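Local coordinates for CYCLIN domain-containing protein (Chaetomium thermophilum, PDB 6Z3U) that probably acts as the cyclin H-type regulatory subunit of the CAK complex, activating its cyclin-dependent kinase partner CDK7 together with MAT1, at residues Leu98-His103 with Lys158-Glu163. Numbering follows the deposited sequence.
Sequences LRAGDH and KTFGRE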
loop_
_atom_site.group_PDB
_atom_site.type_symbol
_atom_site.label_atom_id
_atom_site.label_comp_id
_atom_site.label_asym_id
_atom_site.label_seq_id
_atom_site.Cartn_x
_atom_site.Cartn_y
_atom_site.Cartn_z
ATOM N N LEU A 98 14.400 15.951 1.835
ATOM C CA LEU A 98 14.976 14.974 2.753
ATOM C C LEU A 98 15.444 15.642 4.039
ATOM O O LEU A 98 15.181 15.148 5.142
ATOM C CB LEU A 98 16.133 14.239 2.075
ATOM C CG LEU A 98 15.781 13.334 0.895
ATOM C CD1 LEU A 98 17.040 12.747 0.276
ATOM C CD2 LEU A 98 14.843 12.227 1.332
ATOM N N ARG A 99 16.143 16.774 3.918
ATOM C CA ARG A 99 16.555 17.508 5.110
ATOM C C ARG A 99 15.349 17.840 5.981
ATOM O O ARG A 99 15.389 17.670 7.205
ATOM C CB ARG A 99 17.304 18.784 4.721
ATOM C CG ARG A 99 18.695 18.552 4.139
ATOM C CD ARG A 99 19.533 19.837 4.129
ATOM N NE ARG A 99 18.915 20.906 3.343
ATOM C CZ ARG A 99 19.115 21.103 2.039
ATOM N NH1 ARG A 99 19.918 20.302 1.352
ATOM N NH2 ARG A 99 18.502 22.104 1.417
ATOM N N ALA A 100 14.260 18.301 5.361
ATOM C CA ALA A 100 13.053 18.614 6.118
ATOM C C ALA A 100 12.519 17.374 6.825
ATOM O O ALA A 100 12.064 17.450 7.974
ATOM C CB ALA A 100 11.993 19.203 5.190
ATOM N N GLY A 101 12.555 16.225 6.149
ATOM C CA GLY A 101 12.141 14.989 6.788
ATOM C C GLY A 101 13.025 14.617 7.964
ATOM O O GLY A 101 12.536 14.154 8.998
ATOM N N ASP A 102 14.341 14.799 7.818
ATOM C CA ASP A 102 15.254 14.484 8.912
ATOM C C ASP A 102 14.952 15.321 10.150
ATOM O O ASP A 102 14.934 14.798 11.270
ATOM C CB ASP A 102 16.704 14.705 8.472
ATOM C CG ASP A 102 17.170 13.682 7.454
ATOM O OD1 ASP A 102 16.442 12.694 7.220
ATOM O OD2 ASP A 102 18.271 13.866 6.891
ATOM N N HIS A 103 14.714 16.622 9.971
ATOM C CA HIS A 103 14.453 17.481 11.122
ATOM C C HIS A 103 13.140 17.125 11.806
ATOM O O HIS A 103 12.990 17.348 13.013
ATOM C CB HIS A 103 14.435 18.950 10.702
ATOM C CG HIS A 103 13.839 19.860 11.730
ATOM N ND1 HIS A 103 14.527 20.261 12.855
ATOM C CD2 HIS A 103 12.613 20.430 11.816
ATOM C CE1 HIS A 103 13.755 21.049 13.583
ATOM N NE2 HIS A 103 12.589 21.167 12.974
ATOM N N LYS A 158 2.473 22.873 11.838
ATOM C CA LYS A 158 3.258 23.314 12.987
ATOM C C LYS A 158 4.722 22.924 12.838
ATOM O O LYS A 158 5.620 23.765 12.969
ATOM C CB LYS A 158 2.697 22.703 14.272
ATOM C CG LYS A 158 2.611 23.659 15.448
ATOM C CD LYS A 158 1.909 23.065 16.685
ATOM C CE LYS A 158 2.492 21.732 17.207
ATOM N NZ LYS A 158 2.528 20.581 16.247
ATOM N N THR A 159 4.980 21.643 12.568
ATOM C CA THR A 159 6.351 21.147 12.563
ATOM C C THR A 159 7.208 21.859 11.527
ATOM O O THR A 159 8.429 21.954 11.695
ATOM C CB THR A 159 6.354 19.641 12.309
ATOM O OG1 THR A 159 5.743 19.370 11.043
ATOM C CG2 THR A 159 5.583 18.913 13.402
ATOM N N PHE A 160 6.598 22.365 10.455
ATOM C CA PHE A 160 7.322 23.086 9.416
ATOM C C PHE A 160 7.090 24.592 9.484
ATOM O O PHE A 160 7.316 25.296 8.494
ATOM C CB PHE A 160 6.935 22.545 8.039
ATOM C CG PHE A 160 7.368 21.126 7.804
ATOM C CD1 PHE A 160 8.496 20.846 7.053
ATOM C CD2 PHE A 160 6.651 20.071 8.341
ATOM C CE1 PHE A 160 8.896 19.543 6.839
ATOM C CE2 PHE A 160 7.046 18.766 8.127
ATOM C CZ PHE A 160 8.171 18.502 7.376
ATOM N N GLY A 161 6.652 25.099 10.631
ATOM C CA GLY A 161 6.490 26.540 10.787
ATOM C C GLY A 161 5.621 27.177 9.729
ATOM O O GLY A 161 5.877 28.315 9.313
ATOM N N ARG A 162 4.589 26.468 9.276
ATOM C CA ARG A 162 3.664 26.979 8.273
ATOM C C ARG A 162 2.411 27.483 8.980
ATOM O O ARG A 162 1.729 26.714 9.667
ATOM C CB ARG A 162 3.316 25.898 7.251
ATOM C CG ARG A 162 2.397 26.368 6.129
ATOM C CD ARG A 162 3.001 27.527 5.347
ATOM N NE ARG A 162 4.294 27.179 4.761
ATOM C CZ ARG A 162 4.483 26.829 3.490
ATOM N NH1 ARG A 162 3.465 26.779 2.641
ATOM N NH2 ARG A 162 5.703 26.533 3.066
ATOM N N GLU A 163 2.108 28.772 8.806
ATOM C CA GLU A 163 1.019 29.376 9.566
ATOM C C GLU A 163 -0.346 28.934 9.049
ATOM O O GLU A 163 -1.240 28.620 9.845
ATOM C CB GLU A 163 1.143 30.905 9.537
ATOM C CG GLU A 163 1.132 31.556 8.144
ATOM C CD GLU A 163 2.482 31.516 7.441
ATOM O OE1 GLU A 163 3.480 31.107 8.072
ATOM O OE2 GLU A 163 2.544 31.896 6.253
#
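Phe160 reaches Ala100 within the first cyclin repeat, an all-helical fold, and joins the last turn of helix 83-103 to the loop that leaves helix 153-159. That helix ends in a Schellman motif: Gly161, with positive phi (54°), is the C-prime residue, and its N hydrogen-bonds to Lys158 O. From CB the side chain of Phe160, just before it, runs with CG anti to the carbonyl carbon (chi1 -66°), which sends the ring toward helix 83-103. The CD1 side of the ring leads to CE1, which meets the methyl of Ala100 edge-on, in the ring plane. CE1 also lies 4.0 Å from Ala100 O, and CZ, at the tip, 4.1 Å from the same oxygen. Leu137 and Leu140 of helix 132-146 pack against the ring, Leu140 touching Ala100 as well, and Phe156 stacks with it, so the small apolar contact bridges three helices near the surface. Farther out, the exposed His103 turns its imidazole edge toward the backbone of Thr159, where NE2 stays 4.4 Å from Thr159 O. Thr159 OG1 hydrogen-bonds to Phe156 O, one turn back. The closest approach between the segments is Ala100 CB to Phe160 CE1, at 3.5 Å.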